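Local coordinates for protein putative glucoamylase (Bacteroides fragilis NCTC 9343, PDB 3EU8) that is of unproven function but, as a putative exported glucoamylase, probably hydrolyses glycosidic bonds in starch-like glucans, at residues S41-E46 with V96-K101; G107-W112 with A136-G141; E294-N299 with K304-D309. All blocks are in the same frame, centred on the assembly; numbering follows the deposited sequence.

Interaction 1 (S41-E46 with V96-K101). With EDO (1,2-ethanediol), chain K; EDO (1,2-ethanediol), chain B; EDO (1,2-ethanediol), chain C.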
loop_
_atom_site.group_PDB
_atom_site.type_symbol
_atom_site.label_atom_id
_atom_site.label_comp_id
_atom_site.label_asym_id
_atom_site.label_seq_id
_atom_site.Cartn_x
_atom_site.Cartn_y
_atom_site.Cartn_z
ATOM N N SER A 41 -12.612 -6.311 -15.587
ATOM C CA SER A 41 -11.531 -5.343 -15.597
ATOM C C SER A 41 -10.148 -5.981 -15.449
ATOM O O SER A 41 -9.201 -5.449 -15.993
ATOM C CB SER A 41 -11.752 -4.302 -14.473
ATOM O OG SER A 41 -11.668 -4.929 -13.194
ATOM N N GLY A 42 -10.049 -7.119 -14.744
ATOM C CA GLY A 42 -8.800 -7.675 -14.370
ATOM C C GLY A 42 -8.173 -7.031 -13.152
ATOM O O GLY A 42 -7.071 -7.392 -12.789
ATOM N N LEU A 43 -8.860 -6.058 -12.514
ATOM C CA LEU A 43 -8.249 -5.300 -11.412
ATOM C C LEU A 43 -8.548 -5.914 -10.074
ATOM O O LEU A 43 -9.363 -6.831 -9.981
ATOM C CB LEU A 43 -8.718 -3.839 -11.410
ATOM C CG LEU A 43 -7.891 -2.823 -12.207
ATOM C CD1 LEU A 43 -7.856 -3.166 -13.650
ATOM C CD2 LEU A 43 -8.446 -1.391 -11.950
ATOM N N ALA A 44 -7.902 -5.384 -9.039
ATOM C CA ALA A 44 -8.082 -5.873 -7.659
ATOM C C ALA A 44 -9.441 -5.459 -7.097
ATOM O O ALA A 44 -9.801 -4.280 -7.103
ATOM C CB ALA A 44 -6.975 -5.343 -6.722
ATOM N N ARG A 45 -10.167 -6.443 -6.564
ATOM C CA ARG A 45 -11.416 -6.182 -5.870
ATOM C C ARG A 45 -11.134 -5.456 -4.552
ATOM O O ARG A 45 -10.228 -5.816 -3.815
ATOM C CB ARG A 45 -12.153 -7.501 -5.575
ATOM C CG ARG A 45 -12.539 -8.373 -6.798
ATOM C CD ARG A 45 -13.148 -9.650 -6.289
ATOM N NE ARG A 45 -13.450 -10.688 -7.286
ATOM C CZ ARG A 45 -14.576 -10.754 -7.991
ATOM N NH1 ARG A 45 -15.504 -9.823 -7.857
ATOM N NH2 ARG A 45 -14.789 -11.755 -8.828
ATOM N N GLU A 46 -11.919 -4.431 -4.254
ATOM C CA GLU A 46 -11.776 -3.682 -3.004
ATOM C C GLU A 46 -11.890 -4.677 -1.838
ATOM O O GLU A 46 -11.111 -4.630 -0.911
ATOM C CB GLU A 46 -12.880 -2.626 -2.922
ATOM C CG GLU A 46 -13.168 -2.018 -1.562
ATOM C CD GLU A 46 -12.007 -1.254 -1.005
ATOM O OE1 GLU A 46 -11.063 -0.955 -1.760
ATOM O OE2 GLU A 46 -12.027 -0.949 0.189
ATOM N N VAL A 96 -4.156 -2.732 -18.150
ATOM C CA VAL A 96 -3.888 -1.501 -18.884
ATOM C C VAL A 96 -5.037 -1.128 -19.835
ATOM O O VAL A 96 -5.416 0.006 -19.888
ATOM C CB VAL A 96 -2.506 -1.516 -19.630
ATOM C CG1 VAL A 96 -2.322 -0.232 -20.477
ATOM C CG2 VAL A 96 -1.360 -1.657 -18.638
ATOM N N GLY A 97 -5.589 -2.093 -20.556
ATOM C CA GLY A 97 -6.788 -1.883 -21.362
ATOM C C GLY A 97 -7.948 -1.250 -20.610
ATOM O O GLY A 97 -8.548 -0.297 -21.080
ATOM N N PHE A 98 -8.234 -1.757 -19.408
ATOM C CA PHE A 98 -9.254 -1.149 -18.568
ATOM C C PHE A 98 -8.901 0.271 -18.191
ATOM O O PHE A 98 -9.759 1.160 -18.212
ATOM C CB PHE A 98 -9.442 -1.972 -17.293
ATOM C CG PHE A 98 -10.448 -1.398 -16.319
ATOM C CD1 PHE A 98 -11.806 -1.649 -16.483
ATOM C CD2 PHE A 98 -10.034 -0.612 -15.244
ATOM C CE1 PHE A 98 -12.719 -1.132 -15.611
ATOM C CE2 PHE A 98 -10.954 -0.075 -14.359
ATOM C CZ PHE A 98 -12.314 -0.344 -14.534
ATOM N N LEU A 99 -7.652 0.502 -17.804
ATOM C CA LEU A 99 -7.245 1.844 -17.371
ATOM C C LEU A 99 -7.374 2.870 -18.504
ATOM O O LEU A 99 -7.685 4.055 -18.265
ATOM C CB LEU A 99 -5.823 1.825 -16.815
ATOM C CG LEU A 99 -5.610 1.103 -15.470
ATOM C CD1 LEU A 99 -4.141 1.181 -15.042
ATOM C CD2 LEU A 99 -6.541 1.667 -14.382
ATOM N N GLU A 100 -7.165 2.406 -19.737
ATOM C CA GLU A 100 -7.231 3.260 -20.939
ATOM C C GLU A 100 -8.659 3.656 -21.320
ATOM O O GLU A 100 -8.843 4.617 -22.064
ATOM C CB GLU A 100 -6.593 2.546 -22.122
ATOM C CG GLU A 100 -5.062 2.481 -22.062
ATOM C CD GLU A 100 -4.414 1.631 -23.167
ATOM O OE1 GLU A 100 -5.089 0.760 -23.764
ATOM O OE2 GLU A 100 -3.208 1.834 -23.432
ATOM N N LYS A 101 -9.654 2.926 -20.811
ATOM C CA LYS A 101 -11.080 3.177 -21.106
ATOM C C LYS A 101 -11.908 3.614 -19.883
ATOM O O LYS A 101 -12.898 4.284 -20.059
ATOM C CB LYS A 101 -11.706 1.924 -21.794
ATOM C CG LYS A 101 -11.783 0.678 -20.945
ATOM C CD LYS A 101 -12.461 -0.511 -21.662
ATOM C CE LYS A 101 -12.542 -1.725 -20.733
ATOM N NZ LYS A 101 -13.317 -2.914 -21.291
HETATM C C1 EDO K . -10.461 -5.076 -19.467
HETATM O O1 EDO K . -11.814 -4.583 -19.365
HETATM C C2 EDO K . -9.749 -4.628 -20.753
HETATM O O2 EDO K . -10.401 -5.172 -21.921
HETATM C C1 EDO B . -5.108 -7.573 -10.250
HETATM O O1 EDO B . -5.134 -8.125 -11.576
HETATM C C2 EDO B . -4.353 -6.253 -10.342
HETATM O O2 EDO B . -4.181 -5.657 -9.058
HETATM C C1 EDO C . -16.710 2.875 -20.092
HETATM O O1 EDO C . -15.753 1.998 -20.719
HETATM C C2 EDO C . -16.038 3.751 -19.027
HETATM O O2 EDO C . -15.825 5.134 -19.399
#
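Over one face of the Phe98 ring lies the beta-carbon of Ser41: CB stands 3.6 Å from the ring centroid, 22° off the normal and displaced toward the rim, a CH-pi contact. Its nearest ring atom is CD1 of Phe98, 3.3 Å from Ser41 CB. At the ring's edge, near its plane, sits O1 of an ethanediol molecule (chain K), probably from the crystallisation liquor, which also accepts a hydrogen bond from Lys101 NZ. Leu43 crosses the ring's side chain at about a right angle, and both its methyls lie against the CD2 side of the ring, Leu43 CD1 coming obliquely to 3.7 Å from Phe98 CD2. Leu43 CD2 also reaches Leu99 CD2 at 4.3 Å. The Phe98 side chain leaves the helix toward the loop, and a chi1 of 178°, with CG opposite the backbone N, carries the ring on in that direction. A broad apolar ring suits this place, since it can take a methylene on its face and a branched leucine beside it.

Serine suits position 41 because its two side-chain atoms do different work. CB serves the ring, whereas Ser41 OG accepts from Leu43 N at 3.1 Å and a nearly straight 165°, and is also hydrogen-bonded to Glu38. The buried hydroxyl is therefore engaged on the loop's side. Gly42, between Ser41 and Leu43, has a positive phi, at which a beta-carbon would press on the preceding carbonyl oxygen.

Beyond the contact, Trp113 meets Phe98 edge-to-face and touches Leu43 and Leu99, while Val62 packs on Ser41 and Leu43. The whole is a buried apolar joint between helix 85-101 and the loop leading from helix 18-34 to strand 47-49, in which the turn closed by Ser41 OG and Leu43 N is an ST turn.

Interaction 2 (G107-W112 with A136-G141); sequences GAYPHW and AFLMQG
Tyr109 carries the whole loop side of this contact, and two methyls pack tightly on it, one over the face and one at the edge. Leu138 CD2 sits over the centre of the tyrosine ring, 3.7 Å from the centroid and only 14° off the normal, so the methyl meets the pi face almost squarely. Leucine is apt here: with chi1 at -179° its side chain runs straight out from the helix and one branch is delivered to the ring.

The closer touch comes from selenomethionine 139 (Met139), whose CE lies near the ring plane, 3.4 Å from Tyr109 CE1 and equally close to Tyr109 OH. A flexible, unbranched chain suits this place because it can bend, here at chi2, to bring its end methyl to the edge.

All three residues are buried, and the contact has no hydrogen bond across it. The looser side is the end of the loop toward Trp112, where His111 and Trp112 are partly exposed and do not touch 136-141.

The loop is tethered to the start of helix 132-149 by Tyr109 N, hydrogen-bonded to Thr135 OG1. Met139 also packs on Leu211 of helix 206-214, while beyond His111 the chain enters strand 112-114, beside strand 61-63.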
loop_
_atom_site.group_PDB
_atom_site.type_symbol
_atom_site.label_atom_id
_atom_site.label_comp_id
_atom_site.label_asym_id
_atom_site.label_seq_id
_atom_site.Cartn_x
_atom_site.Cartn_y
_atom_site.Cartn_z
ATOM N N GLY A 107 -6.493 13.099 -15.859
ATOM C CA GLY A 107 -5.511 12.019 -15.945
ATOM C C GLY A 107 -5.260 11.264 -14.646
ATOM O O GLY A 107 -4.457 10.352 -14.647
ATOM N N ALA A 108 -5.913 11.664 -13.547
ATOM C CA ALA A 108 -5.878 10.911 -12.301
ATOM C C ALA A 108 -7.028 9.916 -12.326
ATOM O O ALA A 108 -7.936 10.029 -13.137
ATOM C CB ALA A 108 -5.935 11.850 -11.077
ATOM N N TYR A 109 -6.978 8.934 -11.442
ATOM C CA TYR A 109 -7.974 7.890 -11.364
ATOM C C TYR A 109 -8.828 8.111 -10.115
ATOM O O TYR A 109 -8.364 8.695 -9.130
ATOM C CB TYR A 109 -7.275 6.503 -11.328
ATOM C CG TYR A 109 -6.370 6.293 -12.523
ATOM C CD1 TYR A 109 -5.083 6.808 -12.525
ATOM C CD2 TYR A 109 -6.816 5.653 -13.666
ATOM C CE1 TYR A 109 -4.252 6.662 -13.614
ATOM C CE2 TYR A 109 -5.972 5.493 -14.776
ATOM C CZ TYR A 109 -4.697 6.006 -14.725
ATOM O OH TYR A 109 -3.850 5.895 -15.775
ATOM N N PRO A 110 -10.077 7.644 -10.153
ATOM C CA PRO A 110 -10.885 7.627 -8.956
ATOM C C PRO A 110 -10.412 6.555 -7.973
ATOM O O PRO A 110 -9.678 5.662 -8.353
ATOM C CB PRO A 110 -12.261 7.239 -9.483
ATOM C CG PRO A 110 -11.948 6.384 -10.725
ATOM C CD PRO A 110 -10.801 7.074 -11.323
ATOM N N HIS A 111 -10.835 6.650 -6.722
ATOM C CA HIS A 111 -10.577 5.578 -5.758
ATOM C C HIS A 111 -11.172 4.250 -6.246
ATOM O O HIS A 111 -10.457 3.232 -6.325
ATOM C CB HIS A 111 -11.120 5.971 -4.390
ATOM C CG HIS A 111 -10.702 5.062 -3.268
ATOM N ND1 HIS A 111 -10.827 5.431 -1.946
ATOM C CD2 HIS A 111 -10.109 3.837 -3.262
ATOM C CE1 HIS A 111 -10.370 4.460 -1.174
ATOM N NE2 HIS A 111 -9.930 3.478 -1.945
ATOM N N TRP A 112 -12.443 4.274 -6.640
ATOM C CA TRP A 112 -13.157 3.071 -7.063
ATOM C C TRP A 112 -13.832 3.215 -8.399
ATOM O O TRP A 112 -14.270 4.318 -8.779
ATOM C CB TRP A 112 -14.244 2.694 -6.027
ATOM C CG TRP A 112 -13.696 2.353 -4.655
ATOM C CD1 TRP A 112 -12.978 1.257 -4.330
ATOM C CD2 TRP A 112 -13.829 3.115 -3.448
ATOM N NE1 TRP A 112 -12.662 1.271 -3.014
ATOM C CE2 TRP A 112 -13.165 2.398 -2.435
ATOM C CE3 TRP A 112 -14.424 4.346 -3.123
ATOM C CZ2 TRP A 112 -13.069 2.869 -1.091
ATOM C CZ3 TRP A 112 -14.310 4.832 -1.771
ATOM C CH2 TRP A 112 -13.654 4.088 -0.786
ATOM N N ALA A 136 -1.442 7.893 -7.162
ATOM C CA ALA A 136 -0.062 7.686 -6.756
ATOM C C ALA A 136 0.240 6.241 -6.387
ATOM O O ALA A 136 1.242 5.717 -6.836
ATOM C CB ALA A 136 0.334 8.657 -5.655
ATOM N N PHE A 137 -0.652 5.552 -5.657
ATOM C CA PHE A 137 -0.412 4.102 -5.376
ATOM C C PHE A 137 -0.502 3.249 -6.620
ATOM O O PHE A 137 0.306 2.321 -6.804
ATOM C CB PHE A 137 -1.286 3.549 -4.255
ATOM C CG PHE A 137 -1.076 4.252 -2.923
ATOM C CD1 PHE A 137 0.212 4.567 -2.470
ATOM C CD2 PHE A 137 -2.151 4.558 -2.114
ATOM C CE1 PHE A 137 0.379 5.197 -1.280
ATOM C CE2 PHE A 137 -1.979 5.186 -0.920
ATOM C CZ PHE A 137 -0.720 5.504 -0.496
ATOM N N LEU A 138 -1.449 3.575 -7.504
ATOM C CA LEU A 138 -1.528 2.872 -8.786
ATOM C C LEU A 138 -0.247 3.058 -9.611
ATOM O O LEU A 138 0.278 2.125 -10.169
ATOM C CB LEU A 138 -2.756 3.356 -9.574
ATOM C CG LEU A 138 -3.058 2.747 -10.944
ATOM C CD1 LEU A 138 -3.170 1.217 -10.899
ATOM C CD2 LEU A 138 -4.372 3.382 -11.492
HETATM N N MSE A 139 0.221 4.284 -9.697
HETATM C CA MSE A 139 1.381 4.620 -10.533
HETATM C C MSE A 139 2.674 4.052 -10.003
HETATM O O MSE A 139 3.548 3.680 -10.788
HETATM C CB MSE A 139 1.509 6.128 -10.678
HETATM C CG MSE A 139 0.545 6.680 -11.706
HETATM SE SE MSE A 139 0.945 6.090 -13.517
HETATM C CE MSE A 139 -0.877 6.180 -14.091
ATOM N N GLN A 140 2.805 4.000 -8.677
ATOM C CA GLN A 140 3.979 3.363 -8.073
ATOM C C GLN A 140 4.097 1.904 -8.594
ATOM O O GLN A 140 5.188 1.425 -8.839
ATOM C CB GLN A 140 3.881 3.428 -6.533
ATOM C CG GLN A 140 5.008 2.734 -5.830
ATOM C CD GLN A 140 4.968 2.840 -4.344
ATOM O OE1 GLN A 140 6.042 3.013 -3.730
ATOM N NE2 GLN A 140 3.760 2.673 -3.720
ATOM N N GLY A 141 2.955 1.215 -8.717
ATOM C CA GLY A 141 2.901 -0.145 -9.230
ATOM C C GLY A 141 3.219 -0.178 -10.689
ATOM O O GLY A 141 4.092 -0.934 -11.123
#

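Interaction 3 (E294-N299 with K304-D309). With EDO (1,2-ethanediol), chain P.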
loop_
_atom_site.group_PDB
_atom_site.type_symbol
_atom_site.label_atom_id
_atom_site.label_comp_id
_atom_site.label_asym_id
_atom_site.label_seq_id
_atom_site.Cartn_x
_atom_site.Cartn_y
_atom_site.Cartn_z
ATOM N N GLU A 294 5.341 -2.521 20.606
ATOM C CA GLU A 294 5.463 -2.253 22.014
ATOM C C GLU A 294 4.107 -2.028 22.664
ATOM O O GLU A 294 3.857 -2.569 23.744
ATOM C CB GLU A 294 6.375 -1.067 22.282
ATOM C CG GLU A 294 6.917 -1.055 23.704
ATOM C CD GLU A 294 7.844 -2.246 24.027
ATOM O OE1 GLU A 294 8.472 -2.835 23.107
ATOM O OE2 GLU A 294 7.929 -2.610 25.216
ATOM N N TYR A 295 3.234 -1.255 22.027
ATOM C CA TYR A 295 1.896 -1.020 22.591
ATOM C C TYR A 295 1.142 -2.339 22.786
ATOM O O TYR A 295 0.498 -2.530 23.803
ATOM C CB TYR A 295 1.082 -0.050 21.741
ATOM C CG TYR A 295 -0.362 -0.030 22.153
ATOM C CD1 TYR A 295 -1.264 -0.961 21.649
ATOM C CD2 TYR A 295 -0.821 0.886 23.091
ATOM C CE1 TYR A 295 -2.580 -0.980 22.078
ATOM C CE2 TYR A 295 -2.121 0.882 23.489
ATOM C CZ TYR A 295 -2.995 -0.034 22.997
ATOM O OH TYR A 295 -4.302 -0.024 23.453
ATOM N N CYS A 296 1.266 -3.245 21.815
ATOM C CA CYS A 296 0.583 -4.542 21.844
ATOM C C CYS A 296 1.142 -5.473 22.924
ATOM O O CYS A 296 0.386 -6.205 23.542
ATOM C CB CYS A 296 0.671 -5.237 20.468
ATOM S SG CYS A 296 -0.272 -4.438 19.173
ATOM N N ILE A 297 2.450 -5.439 23.142
ATOM C CA ILE A 297 3.079 -6.196 24.208
ATOM C C ILE A 297 2.664 -5.654 25.611
ATOM O O ILE A 297 2.427 -6.417 26.578
ATOM C CB ILE A 297 4.644 -6.177 24.053
ATOM C CG1 ILE A 297 5.083 -6.957 22.808
ATOM C CG2 ILE A 297 5.326 -6.792 25.299
ATOM C CD1 ILE A 297 6.612 -7.064 22.652
ATOM N N ARG A 298 2.583 -4.337 25.722
ATOM C CA ARG A 298 2.142 -3.729 26.963
ATOM C C ARG A 298 0.646 -4.083 27.196
ATOM O O ARG A 298 0.262 -4.395 28.296
ATOM C CB ARG A 298 2.417 -2.224 26.911
ATOM C CG ARG A 298 2.120 -1.463 28.220
ATOM C CD ARG A 298 2.697 -0.094 28.159
ATOM N NE ARG A 298 1.972 0.723 27.203
ATOM C CZ ARG A 298 0.869 1.406 27.490
ATOM N NH1 ARG A 298 0.320 1.339 28.692
ATOM N NH2 ARG A 298 0.285 2.144 26.554
ATOM N N ASN A 299 -0.181 -4.021 26.156
ATOM C CA ASN A 299 -1.564 -4.507 26.215
ATOM C C ASN A 299 -2.382 -3.915 27.370
ATOM O O ASN A 299 -3.003 -4.660 28.158
ATOM C CB ASN A 299 -1.584 -6.066 26.242
ATOM C CG ASN A 299 -2.961 -6.662 25.978
ATOM O OD1 ASN A 299 -3.867 -5.985 25.489
ATOM N ND2 ASN A 299 -3.124 -7.948 26.294
ATOM N N LYS A 304 -7.164 -10.338 24.707
ATOM C CA LYS A 304 -6.686 -11.689 24.620
ATOM C C LYS A 304 -5.688 -11.842 23.445
ATOM O O LYS A 304 -5.934 -11.355 22.340
ATOM C CB LYS A 304 -7.908 -12.636 24.467
ATOM C CG LYS A 304 -7.568 -14.059 24.125
ATOM C CD LYS A 304 -8.717 -15.040 24.365
ATOM C CE LYS A 304 -8.307 -16.463 23.886
ATOM N NZ LYS A 304 -9.454 -17.421 23.600
ATOM N N GLY A 305 -4.550 -12.484 23.708
ATOM C CA GLY A 305 -3.661 -12.928 22.653
ATOM C C GLY A 305 -2.616 -11.940 22.183
ATOM O O GLY A 305 -1.719 -12.331 21.437
ATOM N N TYR A 306 -2.708 -10.680 22.617
ATOM C CA TYR A 306 -1.675 -9.674 22.294
ATOM C C TYR A 306 -0.375 -10.085 22.952
ATOM O O TYR A 306 -0.379 -10.571 24.085
ATOM C CB TYR A 306 -2.047 -8.288 22.828
ATOM C CG TYR A 306 -3.067 -7.482 22.058
ATOM C CD1 TYR A 306 -4.044 -8.098 21.275
ATOM C CD2 TYR A 306 -3.081 -6.086 22.170
ATOM C CE1 TYR A 306 -4.999 -7.351 20.611
ATOM C CE2 TYR A 306 -4.020 -5.311 21.504
ATOM C CZ TYR A 306 -4.984 -5.963 20.711
ATOM O OH TYR A 306 -5.933 -5.226 20.045
ATOM N N GLY A 307 0.748 -9.868 22.275
ATOM C CA GLY A 307 2.061 -10.193 22.850
ATOM C C GLY A 307 3.139 -10.157 21.781
ATOM O O GLY A 307 2.901 -9.688 20.674
ATOM N N PRO A 308 4.341 -10.632 22.112
ATOM C CA PRO A 308 5.472 -10.594 21.169
ATOM C C PRO A 308 5.229 -11.358 19.868
ATOM O O PRO A 308 5.796 -11.024 18.843
ATOM C CB PRO A 308 6.621 -11.234 21.975
ATOM C CG PRO A 308 6.249 -11.016 23.406
ATOM C CD PRO A 308 4.742 -11.181 23.424
ATOM N N ASP A 309 4.399 -12.387 19.920
ATOM C CA ASP A 309 4.122 -13.223 18.765
ATOM C C ASP A 309 2.829 -12.830 18.078
ATOM O O ASP A 309 2.430 -13.472 17.123
ATOM C CB ASP A 309 4.039 -14.696 19.199
ATOM C CG ASP A 309 5.343 -15.173 19.836
ATOM O OD1 ASP A 309 6.423 -14.676 19.418
ATOM O OD2 ASP A 309 5.289 -15.998 20.765
HETATM C C1 EDO P . 0.637 -14.527 23.046
HETATM O O1 EDO P . 0.242 -15.885 22.838
HETATM C C2 EDO P . 1.218 -13.998 21.748
HETATM O O2 EDO P . 2.445 -13.316 21.998
HETATM O O HOH W 1 1.211 -8.833 26.250
#
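With CG anti to the carbonyl carbon (chi1 -78°), the Tyr306 ring is laid beside the end of helix 281-298, while Asn299, its CG turned to the far side from the backbone N (chi1 -167°), carries its amide across to it. The two side chains cross at about a right angle, with amide and ring planes 27° apart. Asn299 OD1 comes obliquely to within 3.4 Å of Tyr306 CD2, while ND2 is hydrogen-bonded to Tyr303 O. Asparagine suits this spot also because it tolerates the positive phi with which the chain leaves the helix.

Cys296 adds its backbone and its sulfur. Its carbonyl O lies at the ring's edge, near its plane, 3.3 Å from Tyr306 CB, and Cys296 SG stands 4.9 Å from the centroid of the Tyr306 ring, an oblique sulfur-aromatic contact. Tyr306 OH is hydrogen-bonded to Asp332 OD1, and Tyr295 OH to Asp332 OD2.

Farther along, Ile297 CD1 touches Pro308 CG at 4.0 Å, apolar against apolar, where Ile297 is partly exposed and Pro308 exposed. Gly307 CA lies 4.3 Å from Ile297 CA, and the nearly extended backbone at 307, with its positive phi, suits glycine. No direct hydrogen bond joins the segments; a water donates to Ile297 O at 2.7 Å and, more distantly, to Tyr306 O. This is a helix C-terminus, where Asn299 takes the left-handed helical conformation and the loop folds back over the last turn.

From the N terminus, interaction 1 comes first, closing a long excursion of 49 residues, largely helical, that joins the loop after helix 18-34 to helix 85-101. Interaction 2 follows in series, closing a shorter span of 23 residues between the loop before strand 112-114 and helix 132-149. None of the three nests within or crosses another. The first two have centres 11 Å apart: Leu99 packs on both Tyr109 and Leu138, and Trp112 NE1 probably hydrogen-bonds to Glu46 OE1, so the two contacts adjoin. Interaction 3 closes just four residues at the end of helix 281-298, on the opposite side of the chain's centre and remote from both.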